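Side-chain contacts in triosephosphate isomerase (Toxoplasma gondii, PDB 5UPR), which probably interconverts D-glyceraldehyde 3-phosphate and dihydroxyacetone phosphate for glycolysis and gluconeogenesis, working as a homodimer of triosephosphate isomerase domains: residues K152-Q157 with R200-W205; L51-V56 with V65-Q70; K232-G237 with D241-G246; K122-A127 with E159-A164. All coordinates share one frame; numbering follows the deposited sequence.

Contact 1. Residues K152-Q157 with R200-W205; sequences KVLSEQ and RDIRNW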
loop_
_atom_site.group_PDB
_atom_site.type_symbol
_atom_site.label_atom_id
_atom_site.label_comp_id
_atom_site.label_asym_id
_atom_site.label_seq_id
_atom_site.Cartn_x
_atom_site.Cartn_y
_atom_site.Cartn_z
ATOM N N LYS A 152 10.346 27.751 -8.645
ATOM C CA LYS A 152 11.310 26.833 -9.250
ATOM C C LYS A 152 11.030 25.390 -8.853
ATOM O O LYS A 152 10.978 24.503 -9.676
ATOM C CB LYS A 152 12.731 27.270 -8.833
ATOM C CG LYS A 152 13.880 26.344 -9.197
ATOM C CD LYS A 152 15.059 26.840 -8.340
ATOM C CE LYS A 152 16.410 26.262 -8.579
ATOM N NZ LYS A 152 16.547 24.791 -8.918
ATOM N N VAL A 153 10.805 25.173 -7.556
ATOM C CA VAL A 153 10.559 23.826 -7.001
ATOM C C VAL A 153 9.259 23.239 -7.552
ATOM O O VAL A 153 9.219 22.088 -8.000
ATOM C CB VAL A 153 10.613 23.872 -5.455
ATOM C CG1 VAL A 153 9.956 22.612 -4.858
ATOM C CG2 VAL A 153 12.069 24.003 -5.037
ATOM N N LEU A 154 8.184 24.007 -7.524
ATOM C CA LEU A 154 6.898 23.465 -7.995
ATOM C C LEU A 154 6.971 23.189 -9.497
ATOM O O LEU A 154 6.464 22.154 -9.933
ATOM C CB LEU A 154 5.745 24.442 -7.671
ATOM C CG LEU A 154 5.491 24.734 -6.196
ATOM C CD1 LEU A 154 4.355 25.738 -6.036
ATOM C CD2 LEU A 154 5.217 23.450 -5.423
ATOM N N SER A 155 7.671 24.052 -10.269
ATOM C CA SER A 155 7.892 23.756 -11.656
ATOM C C SER A 155 8.623 22.414 -11.891
ATOM O O SER A 155 8.259 21.698 -12.804
ATOM C CB SER A 155 8.690 24.855 -12.396
ATOM O OG SER A 155 8.094 26.120 -12.206
ATOM N N GLU A 156 9.667 22.148 -11.118
ATOM C CA GLU A 156 10.464 20.885 -11.231
ATOM C C GLU A 156 9.543 19.670 -10.930
ATOM O O GLU A 156 9.582 18.655 -11.649
ATOM C CB GLU A 156 11.620 20.846 -10.211
ATOM C CG GLU A 156 12.780 21.761 -10.425
ATOM C CD GLU A 156 13.769 21.772 -9.203
ATOM O OE1 GLU A 156 13.597 21.019 -8.177
ATOM O OE2 GLU A 156 14.754 22.606 -9.234
ATOM N N GLN A 157 8.718 19.774 -9.886
ATOM C CA GLN A 157 7.812 18.690 -9.551
ATOM C C GLN A 157 6.784 18.402 -10.645
ATOM O O GLN A 157 6.529 17.267 -11.027
ATOM C CB GLN A 157 7.081 18.992 -8.224
ATOM C CG GLN A 157 8.016 18.929 -7.021
ATOM C CD GLN A 157 7.286 19.143 -5.735
ATOM O OE1 GLN A 157 6.369 19.974 -5.651
ATOM N NE2 GLN A 157 7.600 18.338 -4.707
ATOM N N ARG A 200 -1.996 30.598 -8.501
ATOM C CA ARG A 200 -1.906 31.284 -9.788
ATOM C C ARG A 200 -0.579 30.972 -10.518
ATOM O O ARG A 200 -0.592 30.831 -11.706
ATOM C CB ARG A 200 -2.130 32.784 -9.608
ATOM C CG ARG A 200 -2.166 33.616 -10.906
ATOM C CD ARG A 200 -3.108 33.022 -11.908
ATOM N NE ARG A 200 -3.940 34.065 -12.498
ATOM C CZ ARG A 200 -5.218 33.899 -12.863
ATOM N NH1 ARG A 200 -5.855 32.696 -12.780
ATOM N NH2 ARG A 200 -5.906 34.944 -13.366
ATOM N N ASP A 201 0.550 30.860 -9.803
ATOM C CA ASP A 201 1.791 30.400 -10.364
ATOM C C ASP A 201 1.673 28.977 -10.930
ATOM O O ASP A 201 2.218 28.698 -11.966
ATOM C CB ASP A 201 2.912 30.367 -9.314
ATOM C CG ASP A 201 3.424 31.736 -8.895
ATOM O OD1 ASP A 201 3.201 32.733 -9.632
ATOM O OD2 ASP A 201 4.137 31.742 -7.861
ATOM N N ILE A 202 0.991 28.097 -10.226
ATOM C CA ILE A 202 0.768 26.748 -10.668
ATOM C C ILE A 202 -0.078 26.766 -11.954
ATOM O O ILE A 202 0.250 26.052 -12.921
ATOM C CB ILE A 202 0.100 25.885 -9.569
ATOM C CG1 ILE A 202 1.088 25.637 -8.443
ATOM C CG2 ILE A 202 -0.470 24.574 -10.178
ATOM C CD1 ILE A 202 0.393 25.219 -7.198
ATOM N N ARG A 203 -1.098 27.595 -11.983
ATOM C CA ARG A 203 -1.958 27.706 -13.194
ATOM C C ARG A 203 -1.191 28.321 -14.377
ATOM O O ARG A 203 -1.371 27.877 -15.484
ATOM C CB ARG A 203 -3.262 28.438 -12.884
ATOM C CG ARG A 203 -4.380 28.194 -13.895
ATOM C CD ARG A 203 -5.703 28.879 -13.535
ATOM N NE ARG A 203 -6.165 28.490 -12.182
ATOM C CZ ARG A 203 -6.700 27.322 -11.848
ATOM N NH1 ARG A 203 -6.911 26.374 -12.730
ATOM N NH2 ARG A 203 -7.033 27.102 -10.579
ATOM N N ASN A 204 -0.291 29.255 -14.120
ATOM C CA ASN A 204 0.548 29.847 -15.173
ATOM C C ASN A 204 1.508 28.774 -15.662
ATOM O O ASN A 204 1.801 28.752 -16.853
ATOM C CB ASN A 204 1.361 31.083 -14.744
ATOM C CG ASN A 204 0.509 32.301 -14.412
ATOM O OD1 ASN A 204 -0.649 32.414 -14.830
ATOM N ND2 ASN A 204 1.087 33.219 -13.608
ATOM N N TRP A 205 1.981 27.882 -14.784
ATOM C CA TRP A 205 2.818 26.784 -15.227
ATOM C C TRP A 205 2.043 25.888 -16.196
ATOM O O TRP A 205 2.590 25.528 -17.252
ATOM C CB TRP A 205 3.404 25.948 -14.041
ATOM C CG TRP A 205 4.319 24.848 -14.536
ATOM C CD1 TRP A 205 5.684 24.928 -14.749
ATOM C CD2 TRP A 205 3.928 23.543 -14.972
ATOM N NE1 TRP A 205 6.134 23.751 -15.296
ATOM C CE2 TRP A 205 5.091 22.869 -15.402
ATOM C CE3 TRP A 205 2.693 22.862 -15.002
ATOM C CZ2 TRP A 205 5.035 21.591 -15.961
ATOM C CZ3 TRP A 205 2.668 21.543 -15.540
ATOM C CH2 TRP A 205 3.826 20.936 -15.955
#
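Helices 150-164 and 192-209 lie side by side, with 7.4 Å between Leu154 CA and Ile202 CA and 6.9 Å between Ser155 CA and Trp205 CA. Toward the barrel, one methyl of Leu154 does the touching: CD1 lies 4.1 Å from Ile202 CG1 and nearly as close to the CD1 of that isoleucine, the two side chains meeting at a slant. Both also rest on Ile138 and Tyr178, which places this apolar pair between the helices and the strands beneath them. Farther out, Trp205 takes over. With its CG anti to the backbone N (chi1 -178°), the indole leaves its own helix and reaches the other. Its CD1 is 3.8 Å from Ser155 CB and 3.7 Å from Ser155 OG, the hydroxyl approaching the ring obliquely. With no hydrogen bond between them the meeting is van der Waals; the hydroxyl is engaged with Gln151 O of its own helix. The rest of the indole runs on over Leu158, Glu159 and Arg162. Because the two helices follow the adjacent strands 133-138 and 174-178, this is the side-by-side packing of consecutive outer helices characteristic of the TIM barrel.

Contact 2. Residues L51-V56 with V65-Q70; sequences LFISQV and VQVAAQ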
loop_
_atom_site.group_PDB
_atom_site.type_symbol
_atom_site.label_atom_id
_atom_site.label_comp_id
_atom_site.label_asym_id
_atom_site.label_seq_id
_atom_site.Cartn_x
_atom_site.Cartn_y
_atom_site.Cartn_z
ATOM N N LEU A 51 -7.606 -1.049 3.205
ATOM C CA LEU A 51 -8.353 -2.112 3.899
ATOM C C LEU A 51 -9.867 -1.872 4.002
ATOM O O LEU A 51 -10.631 -2.840 4.019
ATOM C CB LEU A 51 -7.816 -2.309 5.322
ATOM C CG LEU A 51 -6.441 -2.867 5.548
ATOM C CD1 LEU A 51 -6.137 -2.987 7.037
ATOM C CD2 LEU A 51 -6.272 -4.301 4.916
ATOM N N PHE A 52 -10.274 -0.596 4.064
ATOM C CA PHE A 52 -11.632 -0.136 4.306
ATOM C C PHE A 52 -12.367 0.415 3.052
ATOM O O PHE A 52 -13.541 0.788 3.141
ATOM C CB PHE A 52 -11.624 0.954 5.425
ATOM C CG PHE A 52 -11.022 0.472 6.714
ATOM C CD1 PHE A 52 -11.698 -0.461 7.477
ATOM C CD2 PHE A 52 -9.725 0.825 7.090
ATOM C CE1 PHE A 52 -11.123 -0.976 8.644
ATOM C CE2 PHE A 52 -9.146 0.324 8.221
ATOM C CZ PHE A 52 -9.827 -0.603 9.015
ATOM N N ILE A 53 -11.695 0.483 1.906
ATOM C CA ILE A 53 -12.350 1.062 0.715
ATOM C C ILE A 53 -13.606 0.309 0.316
ATOM O O ILE A 53 -14.604 0.951 0.030
ATOM C CB ILE A 53 -11.385 1.166 -0.475
ATOM C CG1 ILE A 53 -10.327 2.260 -0.164
ATOM C CG2 ILE A 53 -12.166 1.543 -1.713
ATOM C CD1 ILE A 53 -9.170 2.344 -1.142
ATOM N N SER A 54 -13.569 -1.040 0.320
ATOM C CA SER A 54 -14.778 -1.771 -0.113
ATOM C C SER A 54 -15.983 -1.560 0.784
ATOM O O SER A 54 -17.114 -1.484 0.295
ATOM C CB SER A 54 -14.528 -3.267 -0.316
ATOM O OG SER A 54 -14.397 -3.909 0.933
ATOM N N GLN A 55 -15.744 -1.412 2.080
ATOM C CA GLN A 55 -16.799 -1.124 3.053
ATOM C C GLN A 55 -17.436 0.263 2.770
ATOM O O GLN A 55 -18.662 0.433 2.819
ATOM C CB GLN A 55 -16.202 -1.133 4.476
ATOM C CG GLN A 55 -17.174 -0.752 5.602
ATOM C CD GLN A 55 -16.514 -0.611 6.970
ATOM O OE1 GLN A 55 -15.418 -1.079 7.197
ATOM N NE2 GLN A 55 -17.184 0.046 7.869
ATOM N N VAL A 56 -16.583 1.238 2.457
ATOM C CA VAL A 56 -17.090 2.565 2.116
ATOM C C VAL A 56 -17.912 2.489 0.822
ATOM O O VAL A 56 -19.033 3.031 0.762
ATOM C CB VAL A 56 -15.943 3.591 1.966
ATOM C CG1 VAL A 56 -16.446 4.924 1.510
ATOM C CG2 VAL A 56 -15.209 3.774 3.269
ATOM N N VAL A 65 -20.347 11.736 -3.485
ATOM C CA VAL A 65 -19.071 11.350 -2.825
ATOM C C VAL A 65 -18.458 10.134 -3.513
ATOM O O VAL A 65 -19.115 9.129 -3.690
ATOM C CB VAL A 65 -19.213 11.072 -1.320
ATOM C CG1 VAL A 65 -17.851 10.805 -0.703
ATOM C CG2 VAL A 65 -19.894 12.270 -0.634
ATOM N N GLN A 66 -17.210 10.249 -3.914
ATOM C CA GLN A 66 -16.477 9.189 -4.563
ATOM C C GLN A 66 -15.339 8.754 -3.658
ATOM O O GLN A 66 -14.927 9.475 -2.768
ATOM C CB GLN A 66 -15.967 9.695 -5.899
ATOM C CG GLN A 66 -17.056 10.038 -6.911
ATOM C CD GLN A 66 -16.498 10.213 -8.283
ATOM O OE1 GLN A 66 -15.819 11.166 -8.547
ATOM N NE2 GLN A 66 -16.731 9.240 -9.149
ATOM N N VAL A 67 -14.817 7.561 -3.929
ATOM C CA VAL A 67 -13.743 6.996 -3.087
ATOM C C VAL A 67 -12.415 7.040 -3.831
ATOM O O VAL A 67 -12.376 7.017 -5.062
ATOM C CB VAL A 67 -14.042 5.599 -2.574
ATOM C CG1 VAL A 67 -15.407 5.575 -1.924
ATOM C CG2 VAL A 67 -14.070 4.598 -3.723
ATOM N N ALA A 68 -11.337 7.109 -3.072
ATOM C CA ALA A 68 -9.963 7.101 -3.573
ATOM C C ALA A 68 -9.058 6.150 -2.808
ATOM O O ALA A 68 -9.248 5.973 -1.608
ATOM C CB ALA A 68 -9.353 8.480 -3.469
ATOM N N ALA A 69 -8.023 5.628 -3.465
ATOM C CA ALA A 69 -6.928 5.047 -2.728
ATOM C C ALA A 69 -5.909 6.135 -2.426
ATOM O O ALA A 69 -5.804 7.119 -3.162
ATOM C CB ALA A 69 -6.279 3.896 -3.559
ATOM N N GLN A 70 -5.090 5.917 -1.382
ATOM C CA GLN A 70 -4.039 6.866 -0.945
ATOM C C GLN A 70 -2.703 6.756 -1.698
ATOM O O GLN A 70 -1.776 7.553 -1.391
ATOM C CB GLN A 70 -3.791 6.675 0.568
ATOM C CG GLN A 70 -4.958 7.098 1.459
ATOM C CD GLN A 70 -4.707 6.838 2.957
ATOM O OE1 GLN A 70 -3.522 6.675 3.394
ATOM N NE2 GLN A 70 -5.797 6.832 3.758
#
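Ile53 lays its side chain over three successive residues of strand 65-69, CG2 meeting the first and the longer branch the other two. Its CG2 methyl meets Val67 CG2 at 4.1 Å, the side chains crossing at a slant. The longer branch starts beside the backbone N (chi1 -70°) and runs on extended, which carries CD1 past the valine to the next peptide: CD1 is 3.7 Å from Ala68 O and 4.1 Å from Ala69 CB. One helical turn later, Val56 closes the other end. Its CG1 lies 3.6 Å from Val67 CG1, and these two side chains slide past each other in opposite directions. Val67 is thus held by both methyls, CG1 under Val56 and CG2 under Ile53. The nearest backbone approach, 7.2 Å from Ile53 CA to Val67 CA, leaves space for just one layer of side chains between helix and strand. The elements belong to the beta-alpha-beta unit of strand 42-47, helix 53-59 and strand 65-69. Ile53 also packs on Leu51 of the second subunit, and Gln70 OE1 accepts a hydrogen bond from Gly83 N of that subunit, so the contact borders the dimer interface. Apart from Ala68 O, the groups that meet are all aliphatic carbon. Cohesion therefore rests mainly on apolar burial, and Ala68 O, covered by Ile53 CD1, has no polar partner in the model.

Contact 3. Residues K232-G237 with D241-G246; sequences KELFEG and DGFLVG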
loop_
_atom_site.group_PDB
_atom_site.type_symbol
_atom_site.label_atom_id
_atom_site.label_comp_id
_atom_site.label_asym_id
_atom_site.label_seq_id
_atom_site.Cartn_x
_atom_site.Cartn_y
_atom_site.Cartn_z
ATOM N N LYS A 232 -13.263 29.296 4.416
ATOM C CA LYS A 232 -13.973 30.329 3.632
ATOM C C LYS A 232 -13.046 31.434 3.164
ATOM O O LYS A 232 -13.115 31.821 2.051
ATOM C CB LYS A 232 -15.134 30.929 4.406
ATOM C CG LYS A 232 -16.316 30.001 4.508
ATOM C CD LYS A 232 -17.473 30.709 5.229
ATOM C CE LYS A 232 -18.846 30.227 4.758
ATOM N NZ LYS A 232 -18.938 29.966 3.269
ATOM N N GLU A 233 -12.164 31.922 4.022
ATOM C CA GLU A 233 -11.220 32.958 3.633
ATOM C C GLU A 233 -10.265 32.427 2.540
ATOM O O GLU A 233 -10.033 33.094 1.525
ATOM C CB GLU A 233 -10.436 33.446 4.849
ATOM C CG GLU A 233 -9.536 34.650 4.574
ATOM C CD GLU A 233 -8.486 34.887 5.673
ATOM O OE1 GLU A 233 -8.436 34.183 6.711
ATOM O OE2 GLU A 233 -7.704 35.820 5.541
ATOM N N LEU A 234 -9.762 31.220 2.726
ATOM C CA LEU A 234 -8.894 30.614 1.698
ATOM C C LEU A 234 -9.531 30.526 0.319
ATOM O O LEU A 234 -8.903 30.867 -0.683
ATOM C CB LEU A 234 -8.405 29.230 2.160
ATOM C CG LEU A 234 -7.231 29.259 3.148
ATOM C CD1 LEU A 234 -7.180 27.905 3.817
ATOM C CD2 LEU A 234 -5.977 29.471 2.351
ATOM N N PHE A 235 -10.817 30.158 0.307
ATOM C CA PHE A 235 -11.568 29.931 -0.925
ATOM C C PHE A 235 -11.973 31.214 -1.676
ATOM O O PHE A 235 -12.495 31.137 -2.797
ATOM C CB PHE A 235 -12.831 29.109 -0.600
ATOM C CG PHE A 235 -13.514 28.518 -1.810
ATOM C CD1 PHE A 235 -12.969 27.430 -2.505
ATOM C CD2 PHE A 235 -14.705 29.071 -2.268
ATOM C CE1 PHE A 235 -13.594 26.920 -3.632
ATOM C CE2 PHE A 235 -15.351 28.574 -3.393
ATOM C CZ PHE A 235 -14.815 27.497 -4.080
ATOM N N GLU A 236 -11.764 32.383 -1.074
ATOM C CA GLU A 236 -11.976 33.638 -1.783
ATOM C C GLU A 236 -11.025 33.779 -2.956
ATOM O O GLU A 236 -11.343 34.478 -3.879
ATOM C CB GLU A 236 -11.884 34.844 -0.848
ATOM C CG GLU A 236 -13.005 34.817 0.190
ATOM C CD GLU A 236 -12.828 35.863 1.304
ATOM O OE1 GLU A 236 -11.873 36.673 1.251
ATOM O OE2 GLU A 236 -13.672 35.883 2.217
ATOM N N GLY A 237 -9.864 33.105 -2.940
ATOM C CA GLY A 237 -8.982 33.167 -4.078
ATOM C C GLY A 237 -9.591 32.571 -5.334
ATOM O O GLY A 237 -10.085 31.455 -5.355
ATOM N N ASP A 241 -9.451 26.280 -5.869
ATOM C CA ASP A 241 -10.659 25.568 -6.352
ATOM C C ASP A 241 -11.245 24.601 -5.306
ATOM O O ASP A 241 -12.200 23.888 -5.570
ATOM C CB ASP A 241 -10.344 24.797 -7.618
ATOM C CG ASP A 241 -9.854 25.706 -8.737
ATOM O OD1 ASP A 241 -10.404 26.773 -8.894
ATOM O OD2 ASP A 241 -8.892 25.383 -9.451
ATOM N N GLY A 242 -10.632 24.573 -4.136
ATOM C CA GLY A 242 -11.073 23.705 -3.037
ATOM C C GLY A 242 -9.933 23.278 -2.161
ATOM O O GLY A 242 -8.927 23.963 -2.063
ATOM N N PHE A 243 -10.074 22.126 -1.536
ATOM C CA PHE A 243 -9.173 21.713 -0.470
ATOM C C PHE A 243 -8.806 20.235 -0.488
ATOM O O PHE A 243 -9.633 19.407 -0.846
ATOM C CB PHE A 243 -9.830 22.067 0.851
ATOM C CG PHE A 243 -10.126 23.524 0.978
ATOM C CD1 PHE A 243 -9.088 24.436 1.130
ATOM C CD2 PHE A 243 -11.420 23.990 0.896
ATOM C CE1 PHE A 243 -9.312 25.790 1.163
ATOM C CE2 PHE A 243 -11.677 25.371 0.965
ATOM C CZ PHE A 243 -10.614 26.266 1.150
ATOM N N LEU A 244 -7.572 19.921 -0.067
ATOM C CA LEU A 244 -7.218 18.555 0.341
ATOM C C LEU A 244 -7.061 18.579 1.852
ATOM O O LEU A 244 -6.247 19.302 2.359
ATOM C CB LEU A 244 -5.933 18.054 -0.357
ATOM C CG LEU A 244 -5.554 16.602 -0.102
ATOM C CD1 LEU A 244 -6.699 15.658 -0.394
ATOM C CD2 LEU A 244 -4.244 16.204 -0.830
ATOM N N VAL A 245 -7.917 17.836 2.536
ATOM C CA VAL A 245 -8.098 17.910 3.975
ATOM C C VAL A 245 -7.484 16.684 4.605
ATOM O O VAL A 245 -7.762 15.584 4.180
ATOM C CB VAL A 245 -9.582 17.971 4.349
ATOM C CG1 VAL A 245 -9.789 18.135 5.864
ATOM C CG2 VAL A 245 -10.253 19.119 3.650
ATOM N N GLY A 246 -6.609 16.899 5.582
ATOM C CA GLY A 246 -5.977 15.824 6.315
ATOM C C GLY A 246 -6.735 15.495 7.602
ATOM O O GLY A 246 -7.773 14.869 7.539
#
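The return from helix 228-234 to strand 242-245, in the last beta-alpha-beta crossover of the barrel, is closed by Leu234 and Phe235 against Phe243 and the backbone before it. Leu234 to Gly237 form a type I beta turn, and Phe235 CA comes within 6.6 Å of Gly242 CA. Phe243 points its ring edge at the helix: CE1 is 3.7 Å from Leu234 CB, which lies in the ring plane, and CZ is 4.0 Å from Phe235 CB. The Phe235 ring reaches the strand by another path. Swung opposite the backbone N (chi1 -166°), it brings CE1 across to 3.7 Å from Asp241 C and 3.8 Å from Gly242 N, so that the peptide sits at the ring edge. The carboxylate of Asp241 accepts a hydrogen bond from Val220 N and forms salt bridges with Arg8 and Arg203. Phe243 also packs on Ile257 of helix 253-260, and Leu234 on Tyr222. Strand 242-245 bonds through Gly242 to Tyr222 of strand 220-222 and through Phe243 to Phe11 and Gly13 of strand 10-15. The last strand thus pairs with the first, closing the eight-stranded TIM barrel, with Phe243 packed between that strand and the outer helices.

Contact 4. Residues K122-A127 with E159-A164; sequences KKVRAA and EAVRQA. With SO4 (sulfate ion), chain F.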
loop_
_atom_site.group_PDB
_atom_site.type_symbol
_atom_site.label_atom_id
_atom_site.label_comp_id
_atom_site.label_asym_id
_atom_site.label_seq_id
_atom_site.Cartn_x
_atom_site.Cartn_y
_atom_site.Cartn_z
ATOM N N LYS A 122 5.895 8.471 -12.860
ATOM C CA LYS A 122 5.595 7.144 -13.381
ATOM C C LYS A 122 4.279 6.600 -12.823
ATOM O O LYS A 122 3.483 6.007 -13.571
ATOM C CB LYS A 122 6.724 6.183 -13.061
ATOM C CG LYS A 122 6.584 4.778 -13.591
ATOM C CD LYS A 122 7.871 3.979 -13.387
ATOM C CE LYS A 122 7.690 2.590 -13.981
ATOM N NZ LYS A 122 7.953 2.491 -15.434
ATOM N N LYS A 123 4.025 6.819 -11.515
ATOM C CA LYS A 123 2.738 6.404 -10.952
ATOM C C LYS A 123 1.576 7.145 -11.639
ATOM O O LYS A 123 0.535 6.526 -11.916
ATOM C CB LYS A 123 2.684 6.619 -9.460
ATOM C CG LYS A 123 3.599 5.765 -8.633
ATOM C CD LYS A 123 3.562 6.020 -7.125
ATOM C CE LYS A 123 4.305 4.939 -6.435
ATOM N NZ LYS A 123 3.880 4.686 -5.064
ATOM N N VAL A 124 1.745 8.444 -11.872
ATOM C CA VAL A 124 0.669 9.262 -12.470
ATOM C C VAL A 124 0.324 8.720 -13.876
ATOM O O VAL A 124 -0.856 8.487 -14.200
ATOM C CB VAL A 124 0.989 10.766 -12.525
ATOM C CG1 VAL A 124 -0.118 11.527 -13.263
ATOM C CG2 VAL A 124 1.158 11.367 -11.127
ATOM N N ARG A 125 1.351 8.535 -14.691
ATOM C CA ARG A 125 1.161 8.024 -16.047
ATOM C C ARG A 125 0.428 6.668 -16.055
ATOM O O ARG A 125 -0.465 6.444 -16.874
ATOM C CB ARG A 125 2.512 7.836 -16.753
ATOM C CG ARG A 125 2.474 7.211 -18.125
ATOM C CD ARG A 125 1.559 8.058 -19.029
ATOM N NE ARG A 125 1.333 7.521 -20.387
ATOM C CZ ARG A 125 1.996 7.813 -21.499
ATOM N NH1 ARG A 125 2.955 8.746 -21.540
ATOM N NH2 ARG A 125 1.730 7.121 -22.582
ATOM N N ALA A 126 0.854 5.762 -15.179
ATOM C CA ALA A 126 0.258 4.440 -15.086
ATOM C C ALA A 126 -1.219 4.516 -14.699
ATOM O O ALA A 126 -2.080 3.819 -15.273
ATOM C CB ALA A 126 1.015 3.604 -14.097
ATOM N N ALA A 127 -1.515 5.404 -13.736
ATOM C CA ALA A 127 -2.882 5.607 -13.256
ATOM C C ALA A 127 -3.789 6.141 -14.367
ATOM O O ALA A 127 -4.906 5.633 -14.613
ATOM C CB ALA A 127 -2.864 6.532 -12.063
ATOM N N GLU A 159 7.044 19.509 -13.903
ATOM C CA GLU A 159 7.764 19.169 -15.163
ATOM C C GLU A 159 8.094 17.640 -15.230
ATOM O O GLU A 159 7.979 17.081 -16.285
ATOM C CB GLU A 159 9.017 20.007 -15.280
ATOM C CG GLU A 159 10.035 19.644 -16.371
ATOM C CD GLU A 159 9.493 19.798 -17.765
ATOM O OE1 GLU A 159 8.399 20.405 -17.980
ATOM O OE2 GLU A 159 10.159 19.267 -18.687
ATOM N N ALA A 160 8.472 16.993 -14.097
ATOM C CA ALA A 160 8.688 15.585 -14.107
ATOM C C ALA A 160 7.410 14.833 -14.537
ATOM O O ALA A 160 7.449 13.891 -15.294
ATOM C CB ALA A 160 9.124 15.088 -12.711
ATOM N N VAL A 161 6.256 15.295 -14.051
ATOM C CA VAL A 161 4.985 14.707 -14.437
ATOM C C VAL A 161 4.680 14.925 -15.903
ATOM O O VAL A 161 4.267 14.001 -16.601
ATOM C CB VAL A 161 3.822 15.143 -13.547
ATOM C CG1 VAL A 161 2.507 14.467 -14.004
ATOM C CG2 VAL A 161 4.106 14.735 -12.093
ATOM N N ARG A 162 4.926 16.122 -16.407
ATOM C CA ARG A 162 4.755 16.415 -17.847
ATOM C C ARG A 162 5.641 15.537 -18.736
ATOM O O ARG A 162 5.196 15.114 -19.810
ATOM C CB ARG A 162 5.013 17.885 -18.162
ATOM C CG ARG A 162 4.580 18.326 -19.570
ATOM C CD ARG A 162 5.316 19.483 -20.142
ATOM N NE ARG A 162 6.736 19.208 -20.150
ATOM C CZ ARG A 162 7.340 18.430 -21.051
ATOM N NH1 ARG A 162 6.664 17.784 -22.019
ATOM N NH2 ARG A 162 8.643 18.217 -20.945
ATOM N N GLN A 163 6.882 15.253 -18.312
ATOM C CA GLN A 163 7.782 14.383 -19.121
ATOM C C GLN A 163 7.205 12.999 -19.272
ATOM O O GLN A 163 7.302 12.412 -20.314
ATOM C CB GLN A 163 9.182 14.326 -18.520
ATOM C CG GLN A 163 9.908 15.629 -18.722
ATOM C CD GLN A 163 11.183 15.775 -17.937
ATOM O OE1 GLN A 163 11.429 15.099 -16.906
ATOM N NE2 GLN A 163 11.951 16.776 -18.327
ATOM N N ALA A 164 6.590 12.485 -18.209
ATOM C CA ALA A 164 5.923 11.190 -18.230
ATOM C C ALA A 164 4.521 11.221 -18.861
ATOM O O ALA A 164 4.047 10.195 -19.334
ATOM C CB ALA A 164 5.812 10.660 -16.833
HETATM S S SO4 F . 4.431 8.827 -24.614
HETATM O O1 SO4 F . 3.300 9.636 -24.102
HETATM O O2 SO4 F . 3.966 7.431 -24.757
HETATM O O3 SO4 F . 4.763 9.373 -25.952
HETATM O O4 SO4 F . 5.621 8.922 -23.728
#
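Arg125 NH1 is held by two acceptors, the backbone oxygen Ala164 O and oxygen O1 of a sulfate ion. The bond from NH1 to Ala164 O is 2.9 Å long and nearly straight (167° at the hydrogen), with the acceptor in the guanidinium plane; seen from the carbonyl, the donor is somewhat tilted from its plane. The bond from NH1 to sulfate O1 is shorter, 2.7 Å, but more bent at 146°. NH2 adds a bond of 3.1 Å to sulfate O2, and the ion sits at the edge of the guanidinium group. Arg125 reaches this position because its chain bends at chi2 (57°), which folds the aliphatic part round the carbonyl oxygen: Arg125 CD is 3.3 Å from Ala164 O. NE is bonded to Asn129 OD1, which further restricts the rotation of the group. Beneath, the two helices touch directly. Ala164 CB faces Arg125 CB at 4.3 Å, and Val124 CG1 meets Val161 CG1 at 4.0 Å, the valines crossing at about a right angle and both leaning on Leu136. Ala164 is the last residue of helix 150-164, where the helix dipole would place partial negative charge. The positive guanidinium may therefore stabilise that helix end while NH1 and NH2 also bind the sulfate, which was probably supplied by the crystallisation liquor.

How the contacts relate
From the N terminus, contact 2 comes first, closing the short loop between helix 53-59 and strand 65-69 next to the dimer interface. Contact 4 opens on helix 117-129 and closes on helix 150-164. Contact 1 begins on that same helix before contact 4 has closed, so the two cross, and they join helices 117-129, 150-164 and 192-209 side by side round the barrel; the indole of contact 1 reaches residues 159-164 of contact 4. Contact 3 follows in series, a tight closure between helix 228-234 and strand 242-245. A salt bridge from Arg203 to Asp241 couples it to contact 1. Contacts 1 and 2 lie on opposite sides of the chain's centre, their centres about 30 Å apart.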